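PDB 6YGA: N-alpha-acetyltransferase 35, NatC auxiliary subunit from Saccharomyces cerevisiae, which serves as the auxiliary subunit of the NatC N-terminal acetyltransferase, which acetylates the N-terminal methionine of L-A virus Gag protein. Local coordinates for residues B[121-124]-B[125-129]; B[224-227]-B[228-232]; B[446-449]-B[450-454]; B[560-564]-B[565-569]. One frame throughout, in Å; residues are numbered along the deposited sequence.

How the contacts relate
All four contacts are local, made within a single helix or at its end, and they follow one another along the chain. Contact 1, on helix 118-129, and contact 2, on helix 215-231, lie on the same side of the chain's centre, their centres about 21 Å apart; both rest on helix 142-167. Contact 3, on helix 433-456, is about 40 Å from contact 2, centre to centre. Contact 4 ends helix 511-564, its centre about 25 Å from that of contact 3, and that long helix also packs against contact 3. Contacts 3 and 4 both lie in the region related to TPR repeats. Centres of contacts 1 and 4 are about 67 Å apart, which reflects how extended this largely helical subunit is.

Contact 1 of 4, residues B[121-124]-B[125-129]; sequences ESLL and SSLVK
Residues 121-129 form the later part of helix 118-129, where S125, S126, L127 and V128 each donate a backbone N-H to the carbonyl four residues earlier, the bond from L127 N to L123 O being 2.9 Å long. S125 adds a side-chain bond to this ladder. Its OG stands beside its own backbone N (chi1 -69°) and from there reaches back one turn to E121 O at 2.9 Å. S125 N binds the same oxygen at 3.0 Å, and the two donors approach from opposite faces of the carbonyl plane, each tilted about 30° from it. The E121 chain turns about its CB-CG bond, which swings the carboxylate round toward the serine; E121 OE2 comes to 3.4 Å from S125 OG. S126 OG lies between its backbone N and carbonyl carbon (chi1 78°), 3.1 Å from L123 O, but is tied mainly to S136 OG in the following loop. On the other flank L123 CD1 meets L127 CD2 at 4.3 Å, the two leucines one turn apart. L123 continues onto I152, L153 and C156 of helix 142-167, while L124 touches C156 and F184. The helix is thus two-sided: L123 and L124 rest on helix 142-167, and elsewhere the S125 hydroxyl binds back to the backbone, so that E121 O is gripped twice by one residue and that hydroxyl has its acceptor one turn back.

Contact 2 of 4, residues B[224-227]-B[228-232]; sequences LKII and ICLVH
I228, C229, L230 and V231 donate their backbone N-H groups to the carbonyls of L224, K225, I226 and I227 in the last turns of helix 215-231. The bonds are even in length; that from L230 N to I226 O measures 3.0 Å. C229 SG, turned beside its own backbone N (chi1 -63°), sits 3.3 Å from K225 O. Side-chain carbons also crowd the carbonyls: I228 CG1 comes to 3.4 Å from L224 O, and V231 CG2 to 3.2 Å from I227 O. This is a regular alpha-helix with beta-branched and leucine side chains one turn apart, set among helices 85-104, 142-167, 193-209 and 245-260. I226 and L230 lie side by side and point the same way, with I226 CG2 meeting L230 CD1 at 4.2 Å; both touch L97 of helix 85-104. I227 and V231 make a second, looser pair through their CG2 methyls, 4.4 Å apart, and turn to helix 142-167, where I227 meets C151 and V231 meets Y157. I228 faces L200 of helix 193-209, while K225 and C229 reach N253 and E249 of helix 245-260.

Contact 3 of 4, residues B[446-449]-B[450-454]; sequences SMIE and FSLKG
S451 meets M447, a selenomethionine, through two bonds to one oxygen: its OG lies 2.9 Å from M447 O and its backbone N 3.1 Å, on opposite faces of the carbonyl plane. The hydroxyl gets there by standing beside its own N (chi1 -59°), pointing back down helix 433-456. Next to this, L452 N binds I448 O at 3.0 Å. The same pair of residues touches through side chains, I448 CG2 against L452 CD1 at 4.0 Å, the two lying side by side and pointing alike. F450 N binds S446 O at 2.8 Å, and K453 N closes onto E449 O at 3.0 Å. E449 and K453 do not pair with each other; E449 OE2 and K453 NZ are 6.5 Å apart. Each is held elsewhere: E449 OE2 by the hydroxyls of Y721 and Y409, K453 NZ by T406 and by a salt bridge to D456. The F450 ring forms a cation-pi pair with R410 and rests on F413, both of helix 406-429. On other sides S451 and I448 pack on M468, V472 and L475 of helix 465-506, and I448 and L452 also reach I545 and T548 of helix 511-564, embedding the turn among three helices.

Contact 4 of 4, residues B[560-564]-B[565-569]; sequences AILKS and FGLID
I568 folds back over the end of helix 511-564, its CG2 methyl settling 3.8 Å from L562 CB, and the chain from F565 onward wraps the last turn. The F565 ring lies alongside I561 and points the same way, with F565 CE2 4.0 Å from I561 CG2, while CD2 brings the ring edge to 3.2 Å from I561 O, near the ring plane. The carbonyl thus meets the ring's rim and not its face. L567 makes the next bump, with L567 CD1 4.4 Å from L562 CD2 and CB against L562 O, so L562 is flanked by both L567 and I568. K563 CB and CG both lie against I568 O, and the extended chain beyond them carries K563 NZ to a salt bridge with D569 OD1 at 3.3 Å, its hydrogen bond weak. D569 has a second, stronger partner in K571. S564 OG, beside its own N (chi1 -61°), turns back to A560 O at 2.7 Å and also accepts from I615 N. Around the turn, F565 meets F622 edge-to-face and touches L626, L696 and I700, and I561 packs on L626 and A629, so the F565 ring touches both helix 619-653 and helix 668-701. At the heart, G566 has positive phi (78°), G566 N binds K563 O at 2.8 Å, from above the carbonyl plane, and L567 N binds L562 O at 3.0 Å. Two bonds back into the last turn and the positive phi make this a Schellman motif, with L562 and L567 as the apolar pair across it and I568 beside them, ending the long helix.

Contact 1 of 4, residues B[121-124]-B[125-129]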
loop_
_atom_site.group_PDB
_atom_site.type_symbol
_atom_site.label_atom_id
_atom_site.label_comp_id
_atom_site.label_asym_id
_atom_site.label_seq_id
_atom_site.Cartn_x
_atom_site.Cartn_y
_atom_site.Cartn_z
ATOM N N GLU B 121 -27.413 5.724 -7.218
ATOM C CA GLU B 121 -27.692 6.898 -6.401
ATOM C C GLU B 121 -29.175 6.986 -6.067
ATOM O O GLU B 121 -29.546 7.319 -4.935
ATOM C CB GLU B 121 -27.225 8.164 -7.128
ATOM C CG GLU B 121 -27.033 9.402 -6.246
ATOM C CD GLU B 121 -28.311 10.181 -6.002
ATOM O OE1 GLU B 121 -29.337 9.873 -6.645
ATOM O OE2 GLU B 121 -28.286 11.108 -5.165
ATOM N N SER B 122 -30.039 6.685 -7.041
ATOM C CA SER B 122 -31.477 6.789 -6.820
ATOM C C SER B 122 -31.952 5.760 -5.800
ATOM O O SER B 122 -32.727 6.082 -4.891
ATOM C CB SER B 122 -32.220 6.627 -8.148
ATOM O OG SER B 122 -33.612 6.848 -7.993
ATOM N N LEU B 123 -31.487 4.514 -5.928
ATOM C CA LEU B 123 -31.892 3.469 -4.989
ATOM C C LEU B 123 -31.376 3.755 -3.583
ATOM O O LEU B 123 -32.122 3.637 -2.603
ATOM C CB LEU B 123 -31.407 2.103 -5.477
ATOM C CG LEU B 123 -31.525 0.928 -4.499
ATOM C CD1 LEU B 123 -32.951 0.761 -3.993
ATOM C CD2 LEU B 123 -31.036 -0.362 -5.143
ATOM N N LEU B 124 -30.100 4.131 -3.460
ATOM C CA LEU B 124 -29.543 4.418 -2.141
ATOM C C LEU B 124 -30.239 5.603 -1.478
ATOM O O LEU B 124 -30.345 5.646 -0.248
ATOM C CB LEU B 124 -28.039 4.677 -2.246
ATOM C CG LEU B 124 -27.148 3.458 -2.495
ATOM C CD1 LEU B 124 -25.696 3.875 -2.692
ATOM C CD2 LEU B 124 -27.270 2.467 -1.348
ATOM N N SER B 125 -30.727 6.564 -2.268
ATOM C CA SER B 125 -31.388 7.731 -1.688
ATOM C C SER B 125 -32.752 7.371 -1.109
ATOM O O SER B 125 -33.118 7.849 -0.029
ATOM C CB SER B 125 -31.524 8.836 -2.735
ATOM O OG SER B 125 -30.259 9.382 -3.069
ATOM N N SER B 126 -33.524 6.543 -1.816
ATOM C CA SER B 126 -34.799 6.094 -1.268
ATOM C C SER B 126 -34.594 5.126 -0.109
ATOM O O SER B 126 -35.409 5.090 0.819
ATOM C CB SER B 126 -35.647 5.439 -2.357
ATOM O OG SER B 126 -35.212 4.115 -2.618
ATOM N N LEU B 127 -33.513 4.343 -0.144
ATOM C CA LEU B 127 -33.249 3.386 0.925
ATOM C C LEU B 127 -32.870 4.088 2.222
ATOM O O LEU B 127 -33.112 3.554 3.309
ATOM C CB LEU B 127 -32.149 2.416 0.497
ATOM C CG LEU B 127 -32.312 0.939 0.858
ATOM C CD1 LEU B 127 -33.754 0.502 0.694
ATOM C CD2 LEU B 127 -31.406 0.096 -0.023
ATOM N N VAL B 128 -32.280 5.282 2.128
ATOM C CA VAL B 128 -31.929 6.040 3.326
ATOM C C VAL B 128 -33.183 6.401 4.114
ATOM O O VAL B 128 -33.196 6.341 5.351
ATOM C CB VAL B 128 -31.109 7.286 2.938
ATOM C CG1 VAL B 128 -31.214 8.366 4.007
ATOM C CG2 VAL B 128 -29.651 6.903 2.708
ATOM N N LYS B 129 -34.265 6.747 3.414
ATOM C CA LYS B 129 -35.499 7.140 4.089
ATOM C C LYS B 129 -36.188 5.943 4.735
ATOM O O LYS B 129 -36.741 6.058 5.835
ATOM C CB LYS B 129 -36.432 7.833 3.096
ATOM C CG LYS B 129 -35.693 8.729 2.115
ATOM C CD LYS B 129 -36.479 9.981 1.787
ATOM C CE LYS B 129 -35.535 11.142 1.528
ATOM N NZ LYS B 129 -34.605 11.345 2.676
#

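Contact 2 of 4, residues B[224-227]-B[228-232]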
loop_
_atom_site.group_PDB
_atom_site.type_symbol
_atom_site.label_atom_id
_atom_site.label_comp_id
_atom_site.label_asym_id
_atom_site.label_seq_id
_atom_site.Cartn_x
_atom_site.Cartn_y
_atom_site.Cartn_z
ATOM N N LEU B 224 -27.052 -11.087 -14.887
ATOM C CA LEU B 224 -27.898 -11.329 -13.724
ATOM C C LEU B 224 -27.341 -12.451 -12.854
ATOM O O LEU B 224 -27.327 -12.341 -11.622
ATOM C CB LEU B 224 -29.322 -11.655 -14.176
ATOM C CG LEU B 224 -30.459 -11.018 -13.377
ATOM C CD1 LEU B 224 -30.359 -9.519 -13.441
ATOM C CD2 LEU B 224 -31.795 -11.455 -13.917
ATOM N N LYS B 225 -26.873 -13.537 -13.473
ATOM C CA LYS B 225 -26.332 -14.647 -12.695
ATOM C C LYS B 225 -25.006 -14.272 -12.046
ATOM O O LYS B 225 -24.695 -14.740 -10.945
ATOM C CB LYS B 225 -26.162 -15.883 -13.575
ATOM C CG LYS B 225 -27.454 -16.471 -14.113
ATOM C CD LYS B 225 -27.175 -17.738 -14.908
ATOM C CE LYS B 225 -28.462 -18.423 -15.337
ATOM N NZ LYS B 225 -28.203 -19.688 -16.082
ATOM N N ILE B 226 -24.208 -13.437 -12.718
ATOM C CA ILE B 226 -22.963 -12.951 -12.126
ATOM C C ILE B 226 -23.258 -12.165 -10.855
ATOM O O ILE B 226 -22.612 -12.358 -9.817
ATOM C CB ILE B 226 -22.173 -12.103 -13.143
ATOM C CG1 ILE B 226 -21.498 -12.992 -14.190
ATOM C CG2 ILE B 226 -21.131 -11.244 -12.442
ATOM C CD1 ILE B 226 -20.674 -12.216 -15.201
ATOM N N ILE B 227 -24.256 -11.278 -10.913
ATOM C CA ILE B 227 -24.618 -10.483 -9.744
ATOM C C ILE B 227 -25.057 -11.384 -8.596
ATOM O O ILE B 227 -24.713 -11.143 -7.434
ATOM C CB ILE B 227 -25.702 -9.454 -10.117
ATOM C CG1 ILE B 227 -25.162 -8.479 -11.170
ATOM C CG2 ILE B 227 -26.177 -8.691 -8.888
ATOM C CD1 ILE B 227 -26.140 -7.398 -11.580
ATOM N N ILE B 228 -25.806 -12.448 -8.906
ATOM C CA ILE B 228 -26.211 -13.408 -7.880
ATOM C C ILE B 228 -24.987 -14.022 -7.209
ATOM O O ILE B 228 -24.950 -14.189 -5.984
ATOM C CB ILE B 228 -27.126 -14.487 -8.491
ATOM C CG1 ILE B 228 -28.485 -13.886 -8.852
ATOM C CG2 ILE B 228 -27.282 -15.669 -7.542
ATOM C CD1 ILE B 228 -29.465 -14.879 -9.434
ATOM N N CYS B 229 -23.965 -14.357 -7.998
ATOM C CA CYS B 229 -22.750 -14.934 -7.429
ATOM C C CYS B 229 -22.033 -13.939 -6.524
ATOM O O CYS B 229 -21.501 -14.320 -5.475
ATOM C CB CYS B 229 -21.823 -15.406 -8.546
ATOM S SG CYS B 229 -22.507 -16.727 -9.571
ATOM N N LEU B 230 -22.002 -12.661 -6.911
ATOM C CA LEU B 230 -21.335 -11.661 -6.081
ATOM C C LEU B 230 -22.072 -11.465 -4.762
ATOM O O LEU B 230 -21.446 -11.213 -3.726
ATOM C CB LEU B 230 -21.221 -10.334 -6.835
ATOM C CG LEU B 230 -20.377 -10.330 -8.114
ATOM C CD1 LEU B 230 -20.600 -9.053 -8.917
ATOM C CD2 LEU B 230 -18.906 -10.503 -7.779
ATOM N N VAL B 231 -23.404 -11.571 -4.785
ATOM C CA VAL B 231 -24.183 -11.464 -3.557
ATOM C C VAL B 231 -23.898 -12.642 -2.632
ATOM O O VAL B 231 -23.973 -12.512 -1.403
ATOM C CB VAL B 231 -25.681 -11.352 -3.901
ATOM C CG1 VAL B 231 -26.525 -11.345 -2.638
ATOM C CG2 VAL B 231 -25.936 -10.097 -4.720
ATOM N N HIS B 232 -23.541 -13.791 -3.195
ATOM C CA HIS B 232 -23.261 -14.982 -2.405
ATOM C C HIS B 232 -21.872 -14.984 -1.784
ATOM O O HIS B 232 -21.522 -15.959 -1.110
ATOM C CB HIS B 232 -23.425 -16.233 -3.267
ATOM C CG HIS B 232 -24.826 -16.757 -3.308
ATOM N ND1 HIS B 232 -25.375 -17.488 -2.278
ATOM C CD2 HIS B 232 -25.787 -16.661 -4.257
ATOM C CE1 HIS B 232 -26.616 -17.818 -2.589
ATOM N NE2 HIS B 232 -26.890 -17.330 -3.785
#

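Contact 3 of 4, residues B[446-449]-B[450-454]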
loop_
_atom_site.group_PDB
_atom_site.type_symbol
_atom_site.label_atom_id
_atom_site.label_comp_id
_atom_site.label_asym_id
_atom_site.label_seq_id
_atom_site.Cartn_x
_atom_site.Cartn_y
_atom_site.Cartn_z
ATOM N N SER B 446 12.092 -13.608 10.270
ATOM C CA SER B 446 11.455 -12.351 9.895
ATOM C C SER B 446 12.493 -11.300 9.529
ATOM O O SER B 446 12.274 -10.503 8.609
ATOM C CB SER B 446 10.557 -11.855 11.027
ATOM O OG SER B 446 9.444 -12.713 11.212
HETATM N N MSE B 447 13.626 -11.283 10.226
HETATM C CA MSE B 447 14.704 -10.350 9.911
HETATM C C MSE B 447 15.212 -10.579 8.490
HETATM O O MSE B 447 15.461 -9.632 7.744
HETATM C CB MSE B 447 15.861 -10.490 10.904
HETATM C CG MSE B 447 15.535 -10.086 12.336
HETATM SE SE MSE B 447 16.959 -10.561 13.595
HETATM C CE MSE B 447 18.295 -9.231 13.102
ATOM N N ILE B 448 15.360 -11.855 8.130
ATOM C CA ILE B 448 15.838 -12.210 6.799
ATOM C C ILE B 448 14.795 -11.860 5.747
ATOM O O ILE B 448 15.106 -11.256 4.714
ATOM C CB ILE B 448 16.214 -13.702 6.757
ATOM C CG1 ILE B 448 17.458 -13.962 7.614
ATOM C CG2 ILE B 448 16.407 -14.170 5.326
ATOM C CD1 ILE B 448 17.716 -15.429 7.894
ATOM N N GLU B 449 13.535 -12.232 5.997
ATOM C CA GLU B 449 12.465 -11.937 5.048
ATOM C C GLU B 449 12.290 -10.435 4.865
ATOM O O GLU B 449 12.088 -9.956 3.743
ATOM C CB GLU B 449 11.162 -12.582 5.521
ATOM C CG GLU B 449 9.946 -12.268 4.659
ATOM C CD GLU B 449 9.907 -13.079 3.377
ATOM O OE1 GLU B 449 10.755 -13.981 3.207
ATOM O OE2 GLU B 449 9.021 -12.817 2.541
ATOM N N PHE B 450 12.373 -9.674 5.959
ATOM C CA PHE B 450 12.256 -8.221 5.874
ATOM C C PHE B 450 13.369 -7.619 5.023
ATOM O O PHE B 450 13.133 -6.680 4.254
ATOM C CB PHE B 450 12.267 -7.625 7.282
ATOM C CG PHE B 450 12.388 -6.128 7.314
ATOM C CD1 PHE B 450 11.297 -5.324 7.032
ATOM C CD2 PHE B 450 13.589 -5.526 7.652
ATOM C CE1 PHE B 450 11.405 -3.946 7.074
ATOM C CE2 PHE B 450 13.706 -4.152 7.693
ATOM C CZ PHE B 450 12.613 -3.360 7.404
ATOM N N SER B 451 14.588 -8.150 5.141
ATOM C CA SER B 451 15.719 -7.573 4.419
ATOM C C SER B 451 15.650 -7.893 2.931
ATOM O O SER B 451 15.827 -7.008 2.087
ATOM C CB SER B 451 17.035 -8.076 5.010
ATOM O OG SER B 451 17.154 -7.738 6.380
ATOM N N LEU B 452 15.417 -9.164 2.589
ATOM C CA LEU B 452 15.358 -9.549 1.182
ATOM C C LEU B 452 14.169 -8.909 0.479
ATOM O O LEU B 452 14.236 -8.632 -0.724
ATOM C CB LEU B 452 15.299 -11.072 1.051
ATOM C CG LEU B 452 16.507 -11.869 1.558
ATOM C CD1 LEU B 452 16.262 -13.367 1.436
ATOM C CD2 LEU B 452 17.776 -11.472 0.817
ATOM N N LYS B 453 13.080 -8.657 1.207
ATOM C CA LYS B 453 11.908 -8.046 0.592
ATOM C C LYS B 453 12.222 -6.656 0.051
ATOM O O LYS B 453 11.572 -6.196 -0.895
ATOM C CB LYS B 453 10.760 -8.003 1.606
ATOM C CG LYS B 453 9.493 -7.350 1.098
ATOM C CD LYS B 453 8.800 -8.194 0.056
ATOM C CE LYS B 453 7.631 -7.434 -0.538
ATOM N NZ LYS B 453 6.929 -8.232 -1.575
ATOM N N GLY B 454 13.224 -5.983 0.627
ATOM C CA GLY B 454 13.624 -4.674 0.133
ATOM C C GLY B 454 14.114 -4.690 -1.304
ATOM O O GLY B 454 13.947 -3.706 -2.031
#

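Contact 4 of 4, residues B[560-564]-B[565-569]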
loop_
_atom_site.group_PDB
_atom_site.type_symbol
_atom_site.label_atom_id
_atom_site.label_comp_id
_atom_site.label_asym_id
_atom_site.label_seq_id
_atom_site.Cartn_x
_atom_site.Cartn_y
_atom_site.Cartn_z
ATOM N N ALA B 560 31.775 -7.843 -5.379
ATOM C CA ALA B 560 33.211 -7.679 -5.162
ATOM C C ALA B 560 33.990 -7.729 -6.471
ATOM O O ALA B 560 35.013 -7.047 -6.615
ATOM C CB ALA B 560 33.712 -8.752 -4.197
ATOM N N ILE B 561 33.526 -8.529 -7.433
ATOM C CA ILE B 561 34.132 -8.529 -8.759
ATOM C C ILE B 561 33.917 -7.183 -9.438
ATOM O O ILE B 561 34.842 -6.616 -10.031
ATOM C CB ILE B 561 33.574 -9.696 -9.597
ATOM C CG1 ILE B 561 34.087 -11.036 -9.058
ATOM C CG2 ILE B 561 33.927 -9.528 -11.070
ATOM C CD1 ILE B 561 33.399 -12.244 -9.658
ATOM N N LEU B 562 32.702 -6.637 -9.345
ATOM C CA LEU B 562 32.430 -5.336 -9.951
ATOM C C LEU B 562 33.295 -4.247 -9.328
ATOM O O LEU B 562 33.847 -3.397 -10.036
ATOM C CB LEU B 562 30.945 -4.990 -9.821
ATOM C CG LEU B 562 29.999 -5.870 -10.639
ATOM C CD1 LEU B 562 28.549 -5.629 -10.256
ATOM C CD2 LEU B 562 30.209 -5.630 -12.125
ATOM N N LYS B 563 33.433 -4.256 -7.998
ATOM C CA LYS B 563 34.276 -3.251 -7.359
ATOM C C LYS B 563 35.751 -3.465 -7.679
ATOM O O LYS B 563 36.502 -2.490 -7.801
ATOM C CB LYS B 563 34.056 -3.238 -5.845
ATOM C CG LYS B 563 34.967 -2.247 -5.145
ATOM C CD LYS B 563 34.649 -2.050 -3.681
ATOM C CE LYS B 563 35.572 -0.990 -3.091
ATOM N NZ LYS B 563 35.452 -0.874 -1.615
ATOM N N SER B 564 36.182 -4.719 -7.839
ATOM C CA SER B 564 37.573 -4.970 -8.205
ATOM C C SER B 564 37.932 -4.322 -9.536
ATOM O O SER B 564 39.080 -3.910 -9.734
ATOM C CB SER B 564 37.848 -6.472 -8.264
ATOM O OG SER B 564 37.635 -7.085 -7.005
ATOM N N PHE B 565 36.976 -4.229 -10.460
ATOM C CA PHE B 565 37.203 -3.550 -11.729
ATOM C C PHE B 565 36.947 -2.052 -11.648
ATOM O O PHE B 565 37.054 -1.366 -12.671
ATOM C CB PHE B 565 36.323 -4.164 -12.821
ATOM C CG PHE B 565 36.823 -5.485 -13.340
ATOM C CD1 PHE B 565 37.743 -5.531 -14.376
ATOM C CD2 PHE B 565 36.364 -6.676 -12.804
ATOM C CE1 PHE B 565 38.201 -6.743 -14.865
ATOM C CE2 PHE B 565 36.816 -7.889 -13.287
ATOM C CZ PHE B 565 37.736 -7.923 -14.320
ATOM N N GLY B 566 36.598 -1.540 -10.467
ATOM C CA GLY B 566 36.323 -0.133 -10.267
ATOM C C GLY B 566 34.973 0.349 -10.744
ATOM O O GLY B 566 34.798 1.559 -10.927
ATOM N N LEU B 567 34.003 -0.543 -10.939
ATOM C CA LEU B 567 32.724 -0.135 -11.510
ATOM C C LEU B 567 31.691 0.255 -10.466
ATOM O O LEU B 567 30.730 0.957 -10.800
ATOM C CB LEU B 567 32.152 -1.251 -12.382
ATOM C CG LEU B 567 33.006 -1.592 -13.598
ATOM C CD1 LEU B 567 32.275 -2.579 -14.462
ATOM C CD2 LEU B 567 33.338 -0.339 -14.382
ATOM N N ILE B 568 31.855 -0.181 -9.219
ATOM C CA ILE B 568 30.903 0.132 -8.163
ATOM C C ILE B 568 31.653 0.217 -6.843
ATOM O O ILE B 568 32.727 -0.365 -6.670
ATOM C CB ILE B 568 29.762 -0.910 -8.089
ATOM C CG1 ILE B 568 28.555 -0.331 -7.356
ATOM C CG2 ILE B 568 30.237 -2.195 -7.417
ATOM C CD1 ILE B 568 27.356 -1.245 -7.357
ATOM N N ASP B 569 31.079 0.967 -5.909
ATOM C CA ASP B 569 31.611 1.122 -4.565
ATOM C C ASP B 569 30.479 0.893 -3.573
ATOM O O ASP B 569 29.299 0.966 -3.925
ATOM C CB ASP B 569 32.229 2.515 -4.370
ATOM C CG ASP B 569 33.166 2.585 -3.176
ATOM O OD1 ASP B 569 33.492 1.526 -2.597
ATOM O OD2 ASP B 569 33.580 3.705 -2.815
#